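PDB 3CC1: putative alpha-N-acetylgalactosaminidase from Bacillus halodurans C-125, which probably hydrolyses terminal alpha-linked N-acetylgalactosamine from sugar chains, as a member of the alpha-galactosidase A family with a TIM-barrel domain. Local coordinates for residues 17-22 and 242-247; 49-54 and 314-319; 239-242 and 248-251; 251-256 and 305-310; 292-295 and 300-303. All coordinates share one frame; numbering follows the deposited sequence.

Contact 1 of 5, residues 17-22 and 242-247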
# COMPACT_ATOMS: atom_id res chain seq x y z
N ASN A 17 29.02 15.17 9.34
CA ASN A 17 29.42 14.58 8.07
C ASN A 17 29.35 15.66 6.96
O ASN A 17 28.41 16.44 6.91
CB ASN A 17 28.53 13.36 7.80
CG ASN A 17 28.80 12.70 6.46
OD1 ASN A 17 28.60 13.30 5.41
ND2 ASN A 17 29.24 11.45 6.49
N SER A 18 30.36 15.68 6.10
CA SER A 18 30.59 16.74 5.10
C SER A 18 29.60 16.71 3.92
O SER A 18 29.58 17.66 3.16
CB SER A 18 32.00 16.63 4.52
OG SER A 18 32.19 15.45 3.78
N TRP A 19 28.79 15.66 3.80
CA TRP A 19 28.01 15.44 2.57
C TRP A 19 26.91 16.47 2.29
O TRP A 19 26.82 16.98 1.17
CB TRP A 19 27.41 14.03 2.53
CG TRP A 19 26.71 13.80 1.23
CD1 TRP A 19 25.37 13.89 1.01
CD2 TRP A 19 27.30 13.46 -0.03
NE1 TRP A 19 25.10 13.64 -0.31
CE2 TRP A 19 26.25 13.36 -0.97
CE3 TRP A 19 28.60 13.22 -0.47
CZ2 TRP A 19 26.46 13.07 -2.32
CZ3 TRP A 19 28.82 12.91 -1.80
CH2 TRP A 19 27.76 12.85 -2.71
N ASP A 20 26.07 16.75 3.26
CA ASP A 20 24.88 17.60 2.99
C ASP A 20 25.26 19.07 2.69
O ASP A 20 24.51 19.79 2.03
CB ASP A 20 23.86 17.57 4.13
CG ASP A 20 23.04 16.29 4.21
OD1 ASP A 20 23.24 15.32 3.44
OD2 ASP A 20 22.15 16.27 5.10
N CYS A 21 26.42 19.51 3.18
CA CYS A 21 26.92 20.88 2.96
C CYS A 21 27.86 20.96 1.78
O CYS A 21 27.74 21.88 0.98
CB CYS A 21 27.54 21.51 4.23
SG CYS A 21 28.58 20.40 5.25
N TYR A 22 28.78 20.00 1.63
CA TYR A 22 29.86 20.11 0.64
C TYR A 22 29.94 18.96 -0.36
O TYR A 22 30.83 18.90 -1.21
CB TYR A 22 31.24 20.30 1.34
CG TYR A 22 31.26 21.54 2.17
CD1 TYR A 22 31.09 22.78 1.57
CD2 TYR A 22 31.37 21.49 3.57
CE1 TYR A 22 31.05 23.93 2.31
CE2 TYR A 22 31.35 22.64 4.33
CZ TYR A 22 31.20 23.86 3.69
OH TYR A 22 31.13 25.03 4.42
N ASP A 242 18.46 8.99 -0.70
CA ASP A 242 19.08 9.46 0.50
C ASP A 242 18.20 10.50 1.18
O ASP A 242 17.46 11.27 0.53
CB ASP A 242 20.46 10.04 0.20
CG ASP A 242 21.48 8.94 -0.09
OD1 ASP A 242 21.67 8.04 0.78
OD2 ASP A 242 22.07 8.99 -1.18
N PHE A 243 18.31 10.51 2.50
CA PHE A 243 17.56 11.42 3.31
C PHE A 243 18.06 12.82 3.11
O PHE A 243 19.27 13.12 3.14
CB PHE A 243 17.54 10.99 4.78
CG PHE A 243 16.59 11.80 5.58
CD1 PHE A 243 15.23 11.64 5.42
CD2 PHE A 243 17.05 12.78 6.44
CE1 PHE A 243 14.35 12.41 6.13
CE2 PHE A 243 16.18 13.56 7.14
CZ PHE A 243 14.80 13.38 6.97
N TRP A 244 17.07 13.70 2.90
CA TRP A 244 17.25 15.13 2.74
C TRP A 244 16.09 15.92 3.35
O TRP A 244 15.09 15.36 3.84
CB TRP A 244 17.38 15.50 1.23
CG TRP A 244 18.72 15.38 0.65
CD1 TRP A 244 19.17 14.39 -0.19
CD2 TRP A 244 19.82 16.27 0.83
NE1 TRP A 244 20.47 14.63 -0.55
CE2 TRP A 244 20.90 15.77 0.07
CE3 TRP A 244 20.01 17.44 1.56
CZ2 TRP A 244 22.14 16.40 0.02
CZ3 TRP A 244 21.22 18.06 1.51
CH2 TRP A 244 22.27 17.55 0.71
N ASP A 245 16.23 17.25 3.30
CA ASP A 245 15.21 18.22 3.81
C ASP A 245 13.99 18.33 2.88
O ASP A 245 13.73 19.37 2.23
CB ASP A 245 15.83 19.61 4.09
CG ASP A 245 16.57 20.19 2.90
OD1 ASP A 245 17.24 19.44 2.14
OD2 ASP A 245 16.50 21.41 2.74
N ASP A 246 13.27 17.22 2.76
CA ASP A 246 11.98 17.22 2.08
C ASP A 246 11.01 16.39 2.86
O ASP A 246 11.32 15.28 3.30
CB ASP A 246 12.08 16.67 0.65
CG ASP A 246 10.77 16.86 -0.13
OD1 ASP A 246 9.90 15.96 -0.06
OD2 ASP A 246 10.63 17.90 -0.83
N TRP A 247 9.83 16.95 3.08
CA TRP A 247 8.83 16.27 3.91
C TRP A 247 8.49 14.88 3.39
O TRP A 247 8.23 13.97 4.15
CB TRP A 247 7.55 17.08 4.05
CG TRP A 247 6.48 16.33 4.77
CD1 TRP A 247 5.33 15.87 4.25
CD2 TRP A 247 6.49 15.92 6.15
NE1 TRP A 247 4.60 15.22 5.22
CE2 TRP A 247 5.30 15.21 6.39
CE3 TRP A 247 7.39 16.07 7.19
CZ2 TRP A 247 4.97 14.68 7.64
CZ3 TRP A 247 7.05 15.54 8.45
CH2 TRP A 247 5.87 14.85 8.64
O HOH W 1 20.37 14.60 5.01
O HOH W 2 21.90 12.98 2.58
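One face of the Trp244 indole is covered by the Asp20 carboxylate, which lies nearly flat on it, the two planes 23° apart. Asp20 OD1 sits 3.6 Å above the ring plane, displaced toward the rim, and the same oxygen lies in plane at the edge of the Trp19 indole. At the rim of Trp244, the backbone Asp20 O meets CH2 in the ring plane at 3.4 Å. Trp19 approaches obliquely, its NE1 4.1 Å from Trp244 CZ2, and the two indole side chains cross at about a right angle. A chi1 of -75° turns the Asp20 carboxylate, CG beside the backbone N, over the face of Trp244. A water close to the covered face stands 2.8 Å from Asp20 OD1 and 2.7 Å from Phe243 O, linking the two segments. Both indole nitrogens give their hydrogens to Asp286 OD2, which is thus held by two rings at once. A leucine in place of Trp244 would probably leave Asp286 with a single indole donor and the Asp20 carboxylate without its flat support. The contact lies just past the C-terminal end of barrel strand 14-17, the end where TIM barrels carry their active sites, and a bound imidazole close to Trp19 is consistent with a pocket here. Leu191 of the second subunit packs on Trp19, while Trp244 rests on Leu249 and Phe243 reaches helices 247-262 and 298-310.

Contact 2 of 5, residues 49-54 and 314-319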
# COMPACT_ATOMS: atom_id res chain seq x y z
N TYR A 49 32.35 12.76 16.34
CA TYR A 49 32.91 12.32 15.08
C TYR A 49 32.89 13.45 14.04
O TYR A 49 31.92 14.18 13.92
CB TYR A 49 32.15 11.13 14.53
CG TYR A 49 32.42 9.86 15.26
CD1 TYR A 49 33.58 9.15 15.01
CD2 TYR A 49 31.55 9.39 16.24
CE1 TYR A 49 33.87 7.99 15.71
CE2 TYR A 49 31.81 8.23 16.93
CZ TYR A 49 32.97 7.53 16.66
OH TYR A 49 33.25 6.36 17.33
N ILE A 50 34.00 13.56 13.32
CA ILE A 50 34.16 14.48 12.18
C ILE A 50 34.42 13.58 10.98
O ILE A 50 35.46 12.88 10.92
CB ILE A 50 35.30 15.50 12.44
CG1 ILE A 50 34.93 16.45 13.62
CG2 ILE A 50 35.68 16.27 11.14
CD1 ILE A 50 33.81 17.47 13.30
N VAL A 51 33.47 13.54 10.05
CA VAL A 51 33.47 12.49 9.01
C VAL A 51 33.48 13.08 7.62
O VAL A 51 32.62 13.90 7.28
CB VAL A 51 32.25 11.52 9.13
CG1 VAL A 51 32.32 10.36 8.08
CG2 VAL A 51 32.13 10.96 10.57
N VAL A 52 34.46 12.63 6.84
CA VAL A 52 34.63 13.07 5.47
C VAL A 52 33.93 12.03 4.60
O VAL A 52 34.23 10.84 4.64
CB VAL A 52 36.13 13.24 5.08
CG1 VAL A 52 36.28 13.45 3.56
CG2 VAL A 52 36.79 14.39 5.85
N ASP A 53 32.95 12.47 3.84
CA ASP A 53 32.23 11.56 2.98
C ASP A 53 33.04 11.18 1.71
O ASP A 53 34.23 11.53 1.55
CB ASP A 53 30.79 12.08 2.70
CG ASP A 53 29.75 10.93 2.65
OD1 ASP A 53 29.75 10.15 1.69
OD2 ASP A 53 29.00 10.75 3.61
N ILE A 54 32.38 10.45 0.82
CA ILE A 54 33.02 9.81 -0.28
C ILE A 54 33.69 10.80 -1.26
O ILE A 54 33.37 11.99 -1.30
CB ILE A 54 32.05 8.91 -1.08
CG1 ILE A 54 30.88 9.71 -1.67
CG2 ILE A 54 31.57 7.74 -0.25
CD1 ILE A 54 30.15 9.03 -2.85
N PRO A 314 22.12 6.79 14.55
CA PRO A 314 23.22 7.75 14.60
C PRO A 314 22.73 9.14 14.31
O PRO A 314 21.78 9.32 13.57
CB PRO A 314 24.18 7.29 13.49
CG PRO A 314 23.80 5.91 13.19
CD PRO A 314 22.38 5.68 13.62
N LEU A 315 23.38 10.11 14.93
CA LEU A 315 23.07 11.52 14.77
C LEU A 315 24.25 12.17 14.07
O LEU A 315 25.24 12.52 14.72
CB LEU A 315 22.83 12.19 16.15
CG LEU A 315 21.66 11.64 16.97
CD1 LEU A 315 21.45 12.44 18.33
CD2 LEU A 315 20.34 11.56 16.16
N MSE A 316 24.16 12.33 12.76
CA MSE A 316 25.20 12.98 11.97
C MSE A 316 24.71 14.30 11.38
O MSE A 316 23.99 14.29 10.38
CB MSE A 316 25.68 12.07 10.85
CG MSE A 316 26.43 10.87 11.35
SE MSE A 316 28.26 11.30 11.99
CE MSE A 316 27.94 10.22 13.32
N PHE A 317 25.14 15.40 11.93
CA PHE A 317 24.75 16.70 11.47
C PHE A 317 25.36 17.02 10.13
O PHE A 317 26.53 16.91 9.97
CB PHE A 317 25.18 17.74 12.48
CG PHE A 317 24.67 19.11 12.22
CD1 PHE A 317 25.36 19.99 11.48
CD2 PHE A 317 23.50 19.54 12.78
CE1 PHE A 317 24.90 21.23 11.27
CE2 PHE A 317 23.04 20.79 12.59
CZ PHE A 317 23.73 21.64 11.83
N GLY A 318 24.55 17.47 9.19
CA GLY A 318 25.00 17.64 7.82
C GLY A 318 25.17 19.07 7.33
O GLY A 318 25.62 19.31 6.20
N GLY A 319 24.83 20.00 8.20
CA GLY A 319 25.05 21.42 7.95
C GLY A 319 26.46 21.89 8.24
O GLY A 319 27.28 21.20 8.86
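The closer half of this contact is a single meeting of Val51 with Met316, modelled as selenomethionine: Val51 CG2 touches the SE atom at 4.1 Å, and the two side chains cross at about a right angle. Met316 gets there by a folded chain. Its CG lies beside the backbone N, and chi1 together with chi2 (-74°) brings the selenium toward strand 49-52, although the CB bond itself does not aim at it; chi3 (138°) then sets the direction of CE toward Tyr49. The other half is looser, though buried like the first and not washed by solvent: the terminal CE of Met316 comes no nearer than 4.5 Å to Tyr49 CB, and the Tyr49 ring goes on to meet Phe180. No hydrogen bond joins the segments, because they are not neighbours in the sheet. Strand 14-17 runs between them in the parallel order 49-52, 14-17, 315-317, bonded through its backbone to both, so Met316 reaches across one strand inside the TIM barrel, where the last barrel strand comes back beside the first. Tyr49 and Val51 point to this interior, whereas Ile50 turns the opposite way, onto helix 28-41 behind the strand. Past the C-terminal ends of the strands the two segments have separated. There Asp53 OD1 accepts from Ile54 N at 2.8 Å, met on its anti side and 28° out of the carboxylate plane, while OD2 takes ND2 of Asn17.

Contact 3 of 5, residues 239-242 and 248-251. With SO4 (sulfate ion), chain E.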
# COMPACT_ATOMS: atom_id res chain seq x y z
N ILE A 239 16.42 5.24 -7.92
CA ILE A 239 15.95 4.04 -7.14
C ILE A 239 16.26 4.24 -5.66
O ILE A 239 15.49 3.83 -4.81
CB ILE A 239 16.56 2.73 -7.71
CG1 ILE A 239 15.87 2.42 -9.05
CG2 ILE A 239 16.47 1.56 -6.72
CD1 ILE A 239 16.69 1.51 -9.93
N THR A 240 17.39 4.91 -5.38
CA THR A 240 17.91 5.09 -4.01
C THR A 240 17.81 6.54 -3.57
O THR A 240 18.51 7.40 -4.08
CB THR A 240 19.36 4.64 -3.90
OG1 THR A 240 19.49 3.39 -4.60
CG2 THR A 240 19.80 4.48 -2.44
N ASP A 241 16.93 6.76 -2.60
CA ASP A 241 16.66 8.09 -2.02
C ASP A 241 17.39 8.24 -0.68
O ASP A 241 17.00 7.64 0.32
CB ASP A 241 15.18 8.27 -1.71
CG ASP A 241 14.32 8.31 -2.96
OD1 ASP A 241 14.76 8.89 -3.95
OD2 ASP A 241 13.20 7.74 -2.95
N ASP A 242 18.46 8.99 -0.70
CA ASP A 242 19.08 9.46 0.50
C ASP A 242 18.20 10.50 1.18
O ASP A 242 17.46 11.27 0.53
CB ASP A 242 20.46 10.04 0.20
CG ASP A 242 21.48 8.94 -0.09
OD1 ASP A 242 21.67 8.04 0.78
OD2 ASP A 242 22.07 8.99 -1.18
N SER A 248 8.48 14.70 2.07
CA SER A 248 8.08 13.42 1.55
C SER A 248 9.03 12.31 2.01
O SER A 248 8.59 11.18 2.31
CB SER A 248 7.99 13.42 0.01
OG SER A 248 9.31 13.53 -0.51
N LEU A 249 10.30 12.63 2.15
CA LEU A 249 11.27 11.65 2.68
C LEU A 249 11.11 11.42 4.18
O LEU A 249 11.27 10.29 4.69
CB LEU A 249 12.68 12.09 2.34
CG LEU A 249 12.96 12.28 0.83
CD1 LEU A 249 14.31 12.97 0.67
CD2 LEU A 249 12.94 10.92 0.17
N LEU A 250 10.86 12.49 4.92
CA LEU A 250 10.66 12.34 6.39
C LEU A 250 9.40 11.52 6.66
O LEU A 250 9.41 10.55 7.44
CB LEU A 250 10.62 13.72 7.07
CG LEU A 250 10.49 13.78 8.58
CD1 LEU A 250 11.42 12.79 9.34
CD2 LEU A 250 10.69 15.27 9.06
N TYR A 251 8.32 11.88 5.98
CA TYR A 251 7.08 11.12 6.08
C TYR A 251 7.34 9.64 5.83
O TYR A 251 6.90 8.80 6.60
CB TYR A 251 6.05 11.59 5.07
CG TYR A 251 4.77 10.82 5.12
CD1 TYR A 251 3.76 11.19 5.98
CD2 TYR A 251 4.55 9.74 4.29
CE1 TYR A 251 2.57 10.50 6.03
CE2 TYR A 251 3.37 9.05 4.31
CZ TYR A 251 2.37 9.43 5.20
OH TYR A 251 1.15 8.76 5.29
S SO4 E . 20.06 4.81 -8.17
O1 SO4 E . 19.30 5.69 -7.26
O2 SO4 E . 20.54 3.66 -7.38
O3 SO4 E . 21.22 5.48 -8.81
O4 SO4 E . 19.17 4.34 -9.23
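Leu249 makes the whole van der Waals contact here, one methyl to each of two residues. CD2 packs against Asp241 CB at 3.9 Å, and CD1 lies 3.6 Å from the backbone Asp242 O. With its CG beside the backbone N (chi1 -58°), Leu249 forks its branches over the end of the short strand 240-241. No hydrogen bond passes between the segments. Three hydrogen bonds from Ile239 and Thr240 hold a sulfate ion, probably from the crystallisation liquor. Thr240 N gives a fairly straight bond to O1 at 2.8 Å (161°), and Thr240 OG1 donates to O2 at 3.0 Å. Ile239 N adds a longer bond of 3.2 Å to O4. Arg190 NH1 of this chain and Arg190 N of the second subunit also hold the ion. Of charged pairs, Asp242 OD2 forms a salt bridge with Arg190 NE of the second subunit. The arrangement is a tight strand-loop-helix connection: strand 240-241, paired antiparallel with 224-225, turns through a few residues into helix 247-262, and Leu249 in the first turns of that helix packs back on the strand. The start of the strand, with Ile239 before it, binds a sulfate in the crystal where two subunits meet.

Contact 4 of 5, residues 251-256 and 305-310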
# COMPACT_ATOMS: atom_id res chain seq x y z
N TYR A 251 8.32 11.88 5.98
CA TYR A 251 7.08 11.12 6.08
C TYR A 251 7.34 9.64 5.83
O TYR A 251 6.90 8.80 6.60
CB TYR A 251 6.05 11.59 5.07
CG TYR A 251 4.77 10.82 5.12
CD1 TYR A 251 3.76 11.19 5.98
CD2 TYR A 251 4.55 9.74 4.29
CE1 TYR A 251 2.57 10.50 6.03
CE2 TYR A 251 3.37 9.05 4.31
CZ TYR A 251 2.37 9.43 5.20
OH TYR A 251 1.15 8.76 5.29
N GLN A 252 8.03 9.32 4.75
CA GLN A 252 8.25 7.90 4.41
C GLN A 252 9.13 7.17 5.39
O GLN A 252 8.96 5.97 5.60
CB GLN A 252 8.82 7.74 3.00
CG GLN A 252 7.91 8.21 1.88
CD GLN A 252 8.63 8.15 0.56
OE1 GLN A 252 8.78 7.08 -0.01
NE2 GLN A 252 9.09 9.29 0.07
N MSE A 253 10.03 7.91 6.04
CA MSE A 253 10.95 7.31 7.03
C MSE A 253 10.17 6.65 8.16
O MSE A 253 10.62 5.65 8.69
CB MSE A 253 12.00 8.33 7.54
CG MSE A 253 13.27 7.66 8.15
SE MSE A 253 14.20 6.51 6.90
CE MSE A 253 14.33 7.73 5.50
N PHE A 254 9.01 7.21 8.52
CA PHE A 254 8.22 6.66 9.61
C PHE A 254 7.79 5.25 9.31
O PHE A 254 8.00 4.35 10.13
CB PHE A 254 7.03 7.57 10.01
CG PHE A 254 7.45 8.75 10.84
CD1 PHE A 254 7.96 9.89 10.24
CD2 PHE A 254 7.40 8.70 12.23
CE1 PHE A 254 8.39 10.96 11.00
CE2 PHE A 254 7.81 9.74 13.00
CZ PHE A 254 8.30 10.89 12.40
N GLU A 255 7.27 5.02 8.11
CA GLU A 255 6.90 3.66 7.70
C GLU A 255 8.12 2.74 7.55
O GLU A 255 8.07 1.56 7.94
CB GLU A 255 6.11 3.65 6.39
CG GLU A 255 5.50 2.28 6.05
N ARG A 256 9.21 3.28 7.01
CA ARG A 256 10.43 2.48 6.79
C ARG A 256 11.01 2.04 8.13
O ARG A 256 11.44 0.90 8.28
CB ARG A 256 11.46 3.24 5.95
CG ARG A 256 11.06 3.61 4.50
CD ARG A 256 10.29 2.47 3.80
NE ARG A 256 11.07 1.24 3.75
CZ ARG A 256 10.58 0.01 3.55
NH1 ARG A 256 9.27 -0.20 3.37
NH2 ARG A 256 11.42 -1.03 3.52
N MSE A 305 14.10 14.92 14.70
CA MSE A 305 14.93 14.66 15.85
C MSE A 305 14.27 13.65 16.79
O MSE A 305 14.93 12.77 17.35
CB MSE A 305 15.25 15.94 16.62
CG MSE A 305 16.16 16.92 15.89
SE MSE A 305 17.94 16.20 15.56
CE MSE A 305 18.58 16.06 17.38
N ASN A 306 12.95 13.74 16.91
CA ASN A 306 12.21 12.88 17.85
C ASN A 306 12.27 11.41 17.43
O ASN A 306 12.49 10.53 18.24
CB ASN A 306 10.75 13.34 18.01
CG ASN A 306 10.62 14.60 18.88
OD1 ASN A 306 11.45 14.86 19.76
ND2 ASN A 306 9.57 15.38 18.64
N LEU A 307 12.07 11.15 16.15
CA LEU A 307 12.08 9.78 15.63
C LEU A 307 13.50 9.19 15.67
O LEU A 307 13.71 8.02 16.08
CB LEU A 307 11.50 9.74 14.18
CG LEU A 307 11.65 8.39 13.49
CD1 LEU A 307 10.87 7.33 14.29
CD2 LEU A 307 11.21 8.40 11.98
N TRP A 308 14.47 9.99 15.24
CA TRP A 308 15.88 9.61 15.24
C TRP A 308 16.34 9.31 16.67
O TRP A 308 17.03 8.36 16.90
CB TRP A 308 16.78 10.73 14.68
CG TRP A 308 17.07 10.76 13.18
CD1 TRP A 308 18.30 10.88 12.61
CD2 TRP A 308 16.13 10.75 12.08
NE1 TRP A 308 18.20 10.93 11.25
CE2 TRP A 308 16.88 10.86 10.89
CE3 TRP A 308 14.75 10.64 11.98
CZ2 TRP A 308 16.30 10.89 9.64
CZ3 TRP A 308 14.16 10.67 10.71
CH2 TRP A 308 14.93 10.78 9.56
N ALA A 309 15.92 10.14 17.60
CA ALA A 309 16.26 9.92 19.04
C ALA A 309 15.68 8.61 19.57
O ALA A 309 16.39 7.78 20.09
CB ALA A 309 15.77 11.09 19.90
N ILE A 310 14.38 8.42 19.37
CA ILE A 310 13.64 7.32 20.00
C ILE A 310 14.00 5.98 19.38
O ILE A 310 13.86 4.95 20.03
CB ILE A 310 12.11 7.56 19.92
CG1 ILE A 310 11.38 6.77 21.03
CG2 ILE A 310 11.56 7.19 18.54
CD1 ILE A 310 11.15 7.54 22.28
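Trp308 meets Met253 across the two helices and turns its polar NE1 elsewhere, to the backbone Gly273 O; the shortest polar bond within the segments is the helical Ala309 N to Met305 O, 2.8 Å. Everything between the helices is apolar. Leu307 carries most of it: its CD2 methyl stands 3.6 Å from the centroid of the Phe254 ring and only 4° off the ring normal, a CH-pi contact over the centre of one face. With CG anti to the backbone N (chi1 172°), Leu307 brings CB and CD2 over the ring, CB 3.8 Å from Phe254 CZ. In the plane of the same ring, Tyr251 O lies at its edge, one turn back along the helix. Met253, a selenomethionine with its chain bent at chi2 and chi3, offers CG to Trp308 CH2 at 3.8 Å and a looser 4.4 Å to Leu307 CD2. The axes of 251-256 and 305-310 run 22° from parallel and approach to 11.3 Å, a wide spacing that these large side chains span. Both lie in the barrel domain, yet Phe254 also meets Phe373 edge-to-face and Leu307 touches Trp359, both of the C-terminal beta sandwich, so the pair borders the join between the domains. Shortened to an alanine, Phe254 would probably leave a gap beneath the Leu307 methyl and Phe373 without its ring partner. With no hydrogen bond or charge across the pair, its hold rests on dispersion and close fit, and the one polar side-chain atom of the touching residues is satisfied outside it.

Contact 5 of 5, residues 292-295 and 300-303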
# COMPACT_ATOMS: atom_id res chain seq x y z
N ARG A 292 21.42 26.85 0.74
CA ARG A 292 20.19 27.12 1.47
C ARG A 292 20.27 26.84 2.95
O ARG A 292 21.17 26.15 3.43
CB ARG A 292 19.06 26.28 0.89
CG ARG A 292 19.09 24.79 1.25
CD ARG A 292 18.12 23.98 0.40
NE ARG A 292 18.20 22.53 0.66
CZ ARG A 292 19.07 21.70 0.10
NH1 ARG A 292 19.96 22.17 -0.75
NH2 ARG A 292 19.06 20.40 0.37
N TRP A 293 19.31 27.44 3.65
CA TRP A 293 18.89 26.99 4.95
C TRP A 293 17.95 25.80 4.75
O TRP A 293 17.22 25.73 3.76
CB TRP A 293 18.14 28.08 5.70
CG TRP A 293 18.18 27.88 7.14
CD1 TRP A 293 17.16 27.44 7.98
CD2 TRP A 293 19.31 28.11 7.97
NE1 TRP A 293 17.62 27.41 9.29
CE2 TRP A 293 18.93 27.81 9.30
CE3 TRP A 293 20.60 28.55 7.72
CZ2 TRP A 293 19.82 27.94 10.36
CZ3 TRP A 293 21.48 28.69 8.79
CH2 TRP A 293 21.10 28.37 10.07
N THR A 294 17.99 24.86 5.69
CA THR A 294 17.13 23.69 5.62
C THR A 294 15.70 24.04 5.27
O THR A 294 15.16 24.99 5.75
CB THR A 294 17.16 22.86 6.92
OG1 THR A 294 16.33 21.71 6.74
CG2 THR A 294 16.69 23.64 8.12
N ARG A 295 15.12 23.24 4.40
CA ARG A 295 13.76 23.46 3.96
C ARG A 295 12.76 22.98 5.00
O ARG A 295 11.60 23.30 4.91
CB ARG A 295 13.48 22.77 2.62
CG ARG A 295 14.24 23.37 1.46
CD ARG A 295 14.30 22.40 0.30
NE ARG A 295 13.09 22.50 -0.51
CZ ARG A 295 12.09 21.62 -0.51
NH1 ARG A 295 12.09 20.51 0.24
NH2 ARG A 295 11.06 21.86 -1.29
N GLU A 300 8.95 20.31 11.68
CA GLU A 300 9.52 19.16 10.99
C GLU A 300 10.87 18.76 11.50
O GLU A 300 11.18 17.59 11.55
CB GLU A 300 9.59 19.44 9.47
CG GLU A 300 8.20 19.43 8.85
CD GLU A 300 8.18 20.00 7.42
OE1 GLU A 300 9.15 20.66 7.02
OE2 GLU A 300 7.16 19.81 6.71
N GLN A 301 11.71 19.74 11.81
CA GLN A 301 13.04 19.50 12.35
C GLN A 301 12.94 18.73 13.70
O GLN A 301 13.64 17.74 13.93
CB GLN A 301 13.80 20.83 12.54
CG GLN A 301 14.15 21.59 11.22
CD GLN A 301 14.78 22.93 11.46
OE1 GLN A 301 15.66 23.06 12.32
NE2 GLN A 301 14.33 23.96 10.71
N LEU A 302 12.05 19.18 14.58
CA LEU A 302 11.81 18.49 15.87
C LEU A 302 11.22 17.10 15.67
O LEU A 302 11.58 16.18 16.35
CB LEU A 302 10.88 19.28 16.77
CG LEU A 302 11.45 20.61 17.27
CD1 LEU A 302 10.35 21.41 17.93
CD2 LEU A 302 12.59 20.42 18.23
N THR A 303 10.34 16.98 14.68
CA THR A 303 9.76 15.69 14.31
C THR A 303 10.83 14.68 13.90
O THR A 303 10.84 13.54 14.38
CB THR A 303 8.63 15.85 13.24
OG1 THR A 303 7.47 16.41 13.88
CG2 THR A 303 8.29 14.51 12.58
O HOH W 3 15.08 26.81 10.79
O HOH W 4 9.30 21.42 4.53
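Thr294 and Gln301 come at each other from opposite directions, and the Thr294 CG2 methyl stops 3.5 Å from Gln301 NE2. The threonine rotamer decides which branch does this: OG1 is anti to the backbone N (chi1 -178°) and hydrogen-bonds to Pro276 O, which leaves CG2 in the crowded position between N and the carbonyl carbon, facing the glutamine. Gln301 leaves the helix with CG beside its backbone N (chi1 -66°) and is then extended, so its amide reaches the loop. There NE2 donates to a water at 2.9 Å; the same water accepts from Trp293 NE1 at 3.0 Å, in plane at the indole edge. Glu300 is extended in the same way but addresses Arg295: OE1 is 4.2 Å from Arg295 O, and a water bridges them, donating to Glu300 OE1 at 2.6 Å and to Arg295 O at 3.0 Å. Beyond the waters, Gln301 NE2 also donates to Phe296 O and its OE1 takes Trp327 NE1, while Glu300 OE1 accepts from Thr297 N and OE2 from His422 ND1. With several partners each, the amide of Gln301 and the carboxylate of Glu300 are likely to be fixed in rotation, and the segments meet through water and one methyl contact rather than a direct hydrogen bond.

Starting at the N terminus, residues 17-22 wait some 220 residues for 242-247 and close contact 1, while 49-54 wait for 314-319 and close contact 2; the two cross, since their segments alternate. The three others lie inside the span of contact 2. Contact 3 is a short local turn that shares Asp242 with contact 1 and Tyr251 with contact 4. Contact 4 then joins helices 247-262 and 298-310, and contact 5, another short turn, falls within its span. Phe243 packs on Trp308, Asp245 pairs with Arg292, and Asn17 bonds to Asp53, so first barrel strands, loops and late helices are stitched together, with contacts 1 and 3 also facing the second subunit.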